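Side-chain contacts in protein SCO1 homolog 1, mitochondrial (Arabidopsis thaliana, PDB 6N5U), which binds copper(I) and is thought to act as a metallochaperone that helps insert copper into cytochrome c oxidase: residues S14-R17 with K21-T24; L35-T40 with K107-S112; P70-V75 with H86-E91; Y136-S139 with N143-K146. All blocks are in the same frame, centred on the assembly; numbering follows the deposited sequence.

Contact 1: S14-R17 with K21-T24; sequences SLIR and KRVT
Arg-17 and Arg-22 both send CG opposite the backbone N (chi1 -166° and -176°), and both chains bend at chi3. Arg-17 is thereby laid across Val-23 and alongside Lys-21, while Arg-22 swings back over Ile-16. The Arg-17 guanidinium has Val-23 CG1 over one face, with NH1 3.6 Å from that methyl; the two side chains cross at about a right angle. Arg-17 NH2 lies 3.3 Å from Lys-21 CD. Lys-21 runs beside Arg-17 in the same direction, and its NZ ends 5.4 Å from Arg-17 NH2. Asp-19, in the turn, forms a salt bridge with Arg-17 NH2 and probably offsets these like charges. A leucine in place of Arg-17 would probably leave Asp-19 without its charged mate and Val-23 CG1 without its flat cover. The Arg-22 guanidinium lies over Ile-16, whose CG1 meets one face near the rim. Ser-14 OG sits 3.6 Å from Arg-22 CD. The charge of Arg-22 is met by Glu-105, from helix 103-112. Leu-15 and Val-23 share the other side of the hairpin, and both touch Leu-99. Their backbones are paired twice: Leu-15 N to Val-23 O (2.9 Å) and Val-23 N to Leu-15 O (2.8 Å). Arg-17 N also donates to Lys-21 O, at 2.8 Å, next to the turn. Strand 14-17 continues the pairing through Ile-16 and Thr-100. This is an antiparallel beta hairpin, and its strand 22-24 is an outermost strand of the mixed sheet in this thioredoxin-like domain.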
# COMPACT_ATOMS: atom_id res chain seq x y z
N SER A 14 -13.88 -3.79 2.49
CA SER A 14 -13.92 -5.00 3.30
C SER A 14 -12.93 -5.94 2.65
O SER A 14 -13.22 -6.52 1.60
CB SER A 14 -15.33 -5.60 3.38
OG SER A 14 -15.40 -6.53 4.45
N LEU A 15 -11.72 -6.01 3.21
CA LEU A 15 -10.63 -6.82 2.67
C LEU A 15 -10.17 -7.87 3.68
O LEU A 15 -10.67 -7.90 4.81
CB LEU A 15 -9.46 -5.89 2.23
CG LEU A 15 -9.72 -4.94 1.05
CD1 LEU A 15 -8.64 -3.92 0.92
CD2 LEU A 15 -9.82 -5.68 -0.25
N ILE A 16 -9.24 -8.75 3.27
CA ILE A 16 -8.66 -9.78 4.12
C ILE A 16 -7.19 -9.45 4.33
O ILE A 16 -6.45 -9.26 3.35
CB ILE A 16 -8.87 -11.22 3.58
CG1 ILE A 16 -10.37 -11.52 3.39
CG2 ILE A 16 -8.25 -12.25 4.52
CD1 ILE A 16 -10.82 -11.57 1.99
N ARG A 17 -6.77 -9.35 5.60
CA ARG A 17 -5.41 -9.03 6.00
C ARG A 17 -4.51 -10.27 5.87
O ARG A 17 -5.01 -11.39 5.86
CB ARG A 17 -5.42 -8.45 7.42
CG ARG A 17 -4.13 -7.77 7.85
CD ARG A 17 -4.36 -6.96 9.10
NE ARG A 17 -4.63 -7.81 10.26
CZ ARG A 17 -5.22 -7.40 11.37
NH1 ARG A 17 -5.64 -6.15 11.49
NH2 ARG A 17 -5.40 -8.24 12.39
N LYS A 21 -7.39 -12.40 8.89
CA LYS A 21 -8.49 -11.64 9.50
C LYS A 21 -9.18 -10.74 8.47
O LYS A 21 -8.50 -10.16 7.62
CB LYS A 21 -7.96 -10.75 10.65
CG LYS A 21 -9.04 -10.26 11.62
CD LYS A 21 -8.58 -9.13 12.54
CE LYS A 21 -9.40 -8.99 13.80
NZ LYS A 21 -10.65 -8.21 13.58
N ARG A 22 -10.52 -10.61 8.57
CA ARG A 22 -11.25 -9.69 7.70
C ARG A 22 -11.15 -8.31 8.34
O ARG A 22 -11.36 -8.15 9.55
CB ARG A 22 -12.71 -10.10 7.49
CG ARG A 22 -13.43 -9.17 6.49
CD ARG A 22 -14.81 -9.65 6.08
NE ARG A 22 -14.77 -10.89 5.31
CZ ARG A 22 -14.52 -10.96 4.00
NH1 ARG A 22 -14.29 -9.86 3.30
NH2 ARG A 22 -14.50 -12.14 3.39
N VAL A 23 -10.80 -7.31 7.53
CA VAL A 23 -10.63 -5.93 7.99
C VAL A 23 -11.46 -4.94 7.16
O VAL A 23 -11.91 -5.26 6.05
CB VAL A 23 -9.13 -5.52 8.03
CG1 VAL A 23 -8.34 -6.33 9.06
CG2 VAL A 23 -8.49 -5.61 6.65
N THR A 24 -11.65 -3.73 7.71
CA THR A 24 -12.26 -2.58 7.07
C THR A 24 -11.29 -1.41 7.29
O THR A 24 -10.23 -1.59 7.89
CB THR A 24 -13.70 -2.29 7.57
OG1 THR A 24 -13.72 -2.00 8.97
CG2 THR A 24 -14.67 -3.41 7.25

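Contact 2: L35-T40 with K107-S112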
# COMPACT_ATOMS: atom_id res chain seq x y z
N LEU A 35 -0.77 3.87 2.04
CA LEU A 35 -1.30 2.75 1.24
C LEU A 35 -0.62 2.68 -0.12
O LEU A 35 -0.55 3.70 -0.81
CB LEU A 35 -2.83 2.85 1.03
CG LEU A 35 -3.75 3.19 2.19
CD1 LEU A 35 -5.07 3.69 1.65
CD2 LEU A 35 -4.05 1.99 3.04
N TYR A 36 -0.10 1.51 -0.50
CA TYR A 36 0.58 1.27 -1.77
C TYR A 36 -0.15 0.14 -2.45
O TYR A 36 -0.35 -0.93 -1.86
CB TYR A 36 2.11 0.97 -1.62
CG TYR A 36 2.78 0.59 -2.92
CD1 TYR A 36 3.12 1.56 -3.86
CD2 TYR A 36 3.01 -0.75 -3.26
CE1 TYR A 36 3.64 1.21 -5.11
CE2 TYR A 36 3.53 -1.11 -4.50
CZ TYR A 36 3.86 -0.12 -5.42
OH TYR A 36 4.38 -0.46 -6.65
N PHE A 37 -0.58 0.36 -3.69
CA PHE A 37 -1.29 -0.67 -4.45
C PHE A 37 -0.25 -1.35 -5.34
O PHE A 37 0.51 -0.66 -6.04
CB PHE A 37 -2.44 -0.05 -5.26
CG PHE A 37 -3.64 0.41 -4.44
CD1 PHE A 37 -3.58 1.58 -3.68
CD2 PHE A 37 -4.84 -0.31 -4.46
CE1 PHE A 37 -4.67 1.99 -2.91
CE2 PHE A 37 -5.93 0.11 -3.69
CZ PHE A 37 -5.83 1.25 -2.92
N GLY A 38 -0.19 -2.67 -5.25
CA GLY A 38 0.77 -3.46 -6.02
C GLY A 38 0.34 -4.89 -6.24
O GLY A 38 -0.83 -5.22 -6.04
N PHE A 39 1.29 -5.75 -6.69
CA PHE A 39 1.12 -7.19 -6.95
C PHE A 39 2.44 -7.95 -6.68
O PHE A 39 3.49 -7.49 -7.12
CB PHE A 39 0.50 -7.48 -8.33
CG PHE A 39 1.36 -7.40 -9.57
CD1 PHE A 39 1.62 -6.17 -10.18
CD2 PHE A 39 1.77 -8.55 -10.23
CE1 PHE A 39 2.38 -6.10 -11.35
CE2 PHE A 39 2.52 -8.49 -11.41
CZ PHE A 39 2.83 -7.26 -11.96
N THR A 40 2.39 -9.06 -5.91
CA THR A 40 3.58 -9.81 -5.47
C THR A 40 4.46 -10.31 -6.62
O THR A 40 5.65 -10.44 -6.43
CB THR A 40 3.23 -10.95 -4.48
OG1 THR A 40 2.69 -12.07 -5.17
CG2 THR A 40 2.31 -10.51 -3.34
N LYS A 107 -11.82 -4.65 -6.72
CA LYS A 107 -12.40 -3.73 -7.71
C LYS A 107 -13.02 -2.52 -7.01
O LYS A 107 -12.86 -1.39 -7.49
CB LYS A 107 -13.46 -4.48 -8.57
CG LYS A 107 -14.13 -3.68 -9.68
CD LYS A 107 -15.39 -4.39 -10.19
CE LYS A 107 -16.35 -3.48 -10.94
NZ LYS A 107 -17.65 -4.15 -11.23
N SER A 108 -13.72 -2.76 -5.89
CA SER A 108 -14.39 -1.73 -5.09
C SER A 108 -13.38 -0.78 -4.43
O SER A 108 -13.58 0.44 -4.47
CB SER A 108 -15.28 -2.39 -4.05
OG SER A 108 -15.79 -1.47 -3.10
N VAL A 109 -12.28 -1.32 -3.86
CA VAL A 109 -11.27 -0.50 -3.18
C VAL A 109 -10.41 0.30 -4.20
O VAL A 109 -10.08 1.45 -3.92
CB VAL A 109 -10.42 -1.30 -2.14
CG1 VAL A 109 -9.53 -2.35 -2.80
CG2 VAL A 109 -9.64 -0.37 -1.22
N ALA A 110 -10.09 -0.30 -5.37
CA ALA A 110 -9.31 0.39 -6.39
C ALA A 110 -10.14 1.54 -6.93
O ALA A 110 -9.63 2.65 -7.04
CB ALA A 110 -8.90 -0.57 -7.49
N ARG A 111 -11.45 1.31 -7.16
CA ARG A 111 -12.39 2.34 -7.60
C ARG A 111 -12.39 3.51 -6.61
O ARG A 111 -12.21 4.64 -7.03
CB ARG A 111 -13.81 1.78 -7.70
CG ARG A 111 -14.65 2.42 -8.78
CD ARG A 111 -16.15 2.31 -8.53
NE ARG A 111 -16.59 0.98 -8.11
CZ ARG A 111 -16.84 -0.04 -8.93
NH1 ARG A 111 -16.66 0.10 -10.24
NH2 ARG A 111 -17.24 -1.20 -8.45
N SER A 112 -12.55 3.22 -5.29
CA SER A 112 -12.60 4.18 -4.19
C SER A 112 -11.36 5.08 -4.16
O SER A 112 -11.49 6.29 -3.97
CB SER A 112 -12.78 3.47 -2.86
OG SER A 112 -14.12 3.04 -2.70
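Phe-37 makes this contact with Val-109 and Ala-110, and it contributes the most buried surface of the three. Its ring leaves strand 32-38 toward helix 103-112, with CG beside the backbone N (chi1 -72°). One ring corner does the touching. CE2 is 4.3 Å from Ala-110 CA and 4.4 Å from the carbonyl oxygen Val-109 O. Both helix atoms approach the ring obliquely. Val-109 points toward the strand and brings CG1 to 4.5 Å from Phe-37 CE2. Ala-110 has no bulk beyond CB, which probably lets the ring come near the helix backbone. The contact is buried, light and loose. The helical turn that carries Val-109 and Ala-110 is spanned by bonds from Ser-112 to Ser-108. Ser-108 O takes the N-H of Ser-112 and also Ser-112 OG, at 3.2 Å, from opposite faces of the carbonyl plane. Around the ring, Ile-73 and Tyr-136 from the adjoining strands also touch Phe-37. The preceding residue, Tyr-36, instead packs on helix 45-64, as expected for alternating residues of a strand with helices on both faces. The Phe-37 side chain comes about 5 Å from that of His-131, a copper ligand, and about 9 Å from the copper ion itself. The arrangement is that of a thioredoxin fold, with a central strand packed against a flanking helix, here close behind the copper site formed by Cys-42, Cys-46 and His-131.

Contact 3: P70-V75 with H86-E91; sequences PVFISV and HEYVKE
Phe-72 points from strand 68-74 toward helix 82-89 and meets Tyr-88 and Val-89. Tyr-88 comes over one face of the Phe-72 ring, with CD2 4.2 Å above its plane and offset toward the rim. The closest atoms of the two rings are Phe-72 CE1 and Tyr-88 CE2, 4.0 Å apart. The ring planes are inclined at 50°, an oblique pairing with centroids 5.5 Å apart. At the other end of the ring Val-89 sets CG1 3.9 Å from Phe-72 CD2; the same methyl also touches CB. Phe-72 owes this reach to CG standing opposite the backbone N (chi1 168°). The far face of its ring lies against the backbone, with Ser-74 N near the rim. Further out, Leu-96 touches both Phe-72 and Val-89, and Phe-92 packs edge-to-face with Tyr-88. Pro-47 and Leu-50 of helix 45-64 also touch Tyr-88. The contact joins the strand and helix of the beta-alpha-beta unit that continues to strand 97-100. It is apolar, held by shape and dispersion. It probably helps fix the Tyr-88 ring, whose side chain lies about 4 Å from that of Cys-46 and about 5 Å from that of Cys-42, both copper ligands.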
# COMPACT_ATOMS: atom_id res chain seq x y z
N PRO A 70 2.86 1.16 6.97
CA PRO A 70 2.80 0.92 5.53
C PRO A 70 1.76 -0.16 5.25
O PRO A 70 1.62 -1.12 6.04
CB PRO A 70 4.23 0.47 5.19
CG PRO A 70 4.77 -0.15 6.46
CD PRO A 70 3.98 0.42 7.61
N VAL A 71 0.97 0.03 4.18
CA VAL A 71 -0.07 -0.91 3.77
C VAL A 71 0.06 -1.29 2.28
O VAL A 71 -0.10 -0.44 1.39
CB VAL A 71 -1.49 -0.40 4.14
CG1 VAL A 71 -2.59 -1.32 3.56
CG2 VAL A 71 -1.65 -0.24 5.65
N PHE A 72 0.28 -2.58 2.01
CA PHE A 72 0.31 -3.12 0.65
C PHE A 72 -1.10 -3.66 0.29
O PHE A 72 -1.58 -4.55 0.98
CB PHE A 72 1.34 -4.24 0.55
CG PHE A 72 1.30 -5.09 -0.69
CD1 PHE A 72 1.94 -4.68 -1.85
CD2 PHE A 72 0.68 -6.34 -0.68
CE1 PHE A 72 1.93 -5.49 -3.00
CE2 PHE A 72 0.66 -7.14 -1.83
CZ PHE A 72 1.27 -6.71 -2.98
N ILE A 73 -1.76 -3.12 -0.77
CA ILE A 73 -3.07 -3.62 -1.23
C ILE A 73 -2.85 -4.25 -2.59
O ILE A 73 -2.29 -3.62 -3.48
CB ILE A 73 -4.14 -2.52 -1.25
CG1 ILE A 73 -4.26 -1.84 0.14
CG2 ILE A 73 -5.50 -3.10 -1.75
CD1 ILE A 73 -5.30 -0.66 0.22
N SER A 74 -3.21 -5.51 -2.73
CA SER A 74 -3.00 -6.28 -3.96
C SER A 74 -3.99 -5.99 -5.07
O SER A 74 -5.20 -6.00 -4.83
CB SER A 74 -3.00 -7.77 -3.67
OG SER A 74 -2.82 -8.48 -4.88
N VAL A 75 -3.47 -5.76 -6.29
CA VAL A 75 -4.26 -5.56 -7.52
C VAL A 75 -4.21 -6.86 -8.36
O VAL A 75 -4.59 -6.86 -9.54
CB VAL A 75 -3.89 -4.30 -8.34
CG1 VAL A 75 -4.18 -3.01 -7.56
CG2 VAL A 75 -2.43 -4.34 -8.85
N HIS A 86 1.24 -12.59 2.75
CA HIS A 86 1.91 -12.69 4.05
C HIS A 86 3.42 -12.90 3.89
O HIS A 86 4.20 -12.16 4.49
CB HIS A 86 1.32 -13.82 4.90
CG HIS A 86 1.90 -13.89 6.27
ND1 HIS A 86 1.44 -13.07 7.29
CD2 HIS A 86 2.93 -14.63 6.74
CE1 HIS A 86 2.18 -13.37 8.35
NE2 HIS A 86 3.09 -14.30 8.06
N GLU A 87 3.81 -13.90 3.08
CA GLU A 87 5.20 -14.23 2.80
C GLU A 87 5.95 -13.08 2.13
O GLU A 87 7.10 -12.81 2.48
CB GLU A 87 5.28 -15.54 1.97
CG GLU A 87 5.16 -16.80 2.82
CD GLU A 87 4.98 -18.12 2.07
OE1 GLU A 87 4.52 -18.10 0.91
OE2 GLU A 87 5.29 -19.18 2.67
N TYR A 88 5.28 -12.38 1.22
CA TYR A 88 5.83 -11.25 0.48
C TYR A 88 6.08 -10.03 1.36
O TYR A 88 7.20 -9.52 1.32
CB TYR A 88 4.90 -10.89 -0.69
CG TYR A 88 5.42 -9.85 -1.66
CD1 TYR A 88 6.43 -10.17 -2.57
CD2 TYR A 88 4.87 -8.58 -1.72
CE1 TYR A 88 6.89 -9.24 -3.50
CE2 TYR A 88 5.32 -7.63 -2.63
CZ TYR A 88 6.33 -7.97 -3.53
OH TYR A 88 6.79 -7.04 -4.44
N VAL A 89 5.07 -9.59 2.14
CA VAL A 89 5.12 -8.37 2.98
C VAL A 89 6.19 -8.45 4.06
O VAL A 89 6.90 -7.46 4.28
CB VAL A 89 3.75 -7.89 3.56
CG1 VAL A 89 2.77 -7.49 2.46
CG2 VAL A 89 3.11 -8.90 4.52
N LYS A 90 6.36 -9.64 4.67
CA LYS A 90 7.34 -9.88 5.73
C LYS A 90 8.78 -9.59 5.29
O LYS A 90 9.64 -9.34 6.15
CB LYS A 90 7.22 -11.33 6.24
CG LYS A 90 6.10 -11.58 7.25
CD LYS A 90 6.18 -10.78 8.56
CE LYS A 90 5.11 -11.21 9.54
NZ LYS A 90 5.49 -12.46 10.26
N GLU A 91 9.04 -9.63 3.96
CA GLU A 91 10.36 -9.43 3.33
C GLU A 91 10.87 -7.99 3.34
O GLU A 91 12.08 -7.78 3.29
CB GLU A 91 10.33 -9.88 1.85
CG GLU A 91 10.04 -11.36 1.59
CD GLU A 91 9.95 -11.73 0.12
OE1 GLU A 91 10.23 -10.88 -0.75
OE2 GLU A 91 9.58 -12.90 -0.17

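Contact 4: Y136-S139 with N143-K146; sequences YLMS and NFVK
Phe-144 lies against Met-138 and Tyr-136 along one side, from CB through CD1 to CE1. Its CB is 3.8 Å from Met-138 CE, and CG is 4.0 Å from the same methyl. CD1 also meets this methyl, which sits at the ring edge in plane. CE1, further out, is 3.5 Å from Tyr-136 CD1, near the plane of the tyrosine ring. The two rings are set obliquely, at 74°. Behind them the backbone forms a classic beta bulge: Val-145 and Lys-146 both face Leu-137, whose O accepts from Val-145 N and more weakly from Lys-146 N. Near the turn, Asn-143 O is gripped twice by Ser-139, through N at 3.0 Å and through OG at 2.9 Å, the hydroxyl arriving in the carbonyl plane on a lone pair. A water joins Ser-139 OG to Asn-143 ND2. With an alanine at Ser-139 the hydroxyl bond to Asn-143 O is gone, and the turn end is likely to be held less firmly, the water losing its anchor on this strand. The hairpin forms one edge of the sheet: strand 135-138 pairs with strand 32-38, strand 144-148 is outermost, Leu-137 and Val-145 pack on helix 154-167, and Tyr-136 and Phe-144 touch Ile-9.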
# COMPACT_ATOMS: atom_id res chain seq x y z
N TYR A 136 -0.58 6.69 -0.82
CA TYR A 136 -1.60 7.55 -0.23
C TYR A 136 -1.37 7.71 1.25
O TYR A 136 -1.46 6.72 1.99
CB TYR A 136 -3.00 6.95 -0.46
CG TYR A 136 -3.46 6.88 -1.89
CD1 TYR A 136 -3.81 8.03 -2.58
CD2 TYR A 136 -3.62 5.65 -2.53
CE1 TYR A 136 -4.29 7.97 -3.89
CE2 TYR A 136 -4.12 5.58 -3.83
CZ TYR A 136 -4.45 6.74 -4.51
OH TYR A 136 -4.84 6.72 -5.83
N LEU A 137 -1.09 8.93 1.69
CA LEU A 137 -0.88 9.14 3.10
C LEU A 137 -2.24 9.47 3.71
O LEU A 137 -2.79 10.54 3.46
CB LEU A 137 0.20 10.22 3.36
CG LEU A 137 0.26 10.88 4.75
CD1 LEU A 137 1.01 10.01 5.76
CD2 LEU A 137 0.86 12.25 4.66
N MET A 138 -2.80 8.49 4.42
CA MET A 138 -4.06 8.57 5.16
C MET A 138 -3.68 8.98 6.58
O MET A 138 -2.60 8.61 7.04
CB MET A 138 -4.76 7.19 5.22
CG MET A 138 -5.12 6.61 3.87
SD MET A 138 -6.28 7.63 2.92
CE MET A 138 -5.29 7.98 1.61
N SER A 139 -4.56 9.71 7.26
CA SER A 139 -4.34 10.18 8.63
C SER A 139 -4.86 9.17 9.72
O SER A 139 -5.40 8.12 9.34
CB SER A 139 -4.92 11.58 8.81
OG SER A 139 -6.25 11.68 8.35
N ASN A 143 -8.53 9.70 6.79
CA ASN A 143 -8.88 10.73 5.83
C ASN A 143 -7.63 11.00 4.98
O ASN A 143 -6.54 11.16 5.52
CB ASN A 143 -9.35 12.02 6.53
CG ASN A 143 -10.62 11.90 7.35
OD1 ASN A 143 -11.65 11.36 6.92
ND2 ASN A 143 -10.58 12.43 8.56
N PHE A 144 -7.79 11.01 3.65
CA PHE A 144 -6.71 11.29 2.70
C PHE A 144 -6.03 12.63 2.97
O PHE A 144 -6.72 13.64 3.15
CB PHE A 144 -7.23 11.24 1.26
CG PHE A 144 -6.19 11.61 0.23
CD1 PHE A 144 -5.14 10.75 -0.06
CD2 PHE A 144 -6.25 12.84 -0.42
CE1 PHE A 144 -4.16 11.10 -0.99
CE2 PHE A 144 -5.28 13.18 -1.37
CZ PHE A 144 -4.25 12.31 -1.65
N VAL A 145 -4.69 12.64 2.98
CA VAL A 145 -3.89 13.84 3.24
C VAL A 145 -3.03 14.21 2.01
O VAL A 145 -3.21 15.29 1.44
CB VAL A 145 -3.08 13.73 4.57
CG1 VAL A 145 -2.22 14.96 4.83
CG2 VAL A 145 -3.99 13.45 5.76
N LYS A 146 -2.13 13.30 1.58
CA LYS A 146 -1.26 13.56 0.43
C LYS A 146 -0.96 12.32 -0.42
O LYS A 146 -0.88 11.21 0.09
CB LYS A 146 0.04 14.24 0.88
CG LYS A 146 0.72 15.09 -0.20
CD LYS A 146 0.52 16.56 0.03
CE LYS A 146 1.06 17.36 -1.11
NZ LYS A 146 0.70 18.78 -0.98
O HOH W 1 -8.20 12.62 9.89

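From the N terminus, contact 1 closes first, a short hairpin complete before strand 32-38 begins. Contact 2 then opens at that strand and closes a long loop at helix 103-112. Contact 3 falls within this loop, joining strand 68-74 to helix 82-89. Contact 4 follows as a second hairpin, so no two contacts cross. All four reach the same mixed sheet, the two hairpins contributing its outermost strands. Contacts 2 and 3 meet where strands 32-38 and 68-74 lie side by side. On its other side strand 32-38 adjoins strand 135-138 of contact 4. Leu-15 of contact 1 packs on both Val-109 and Ile-73.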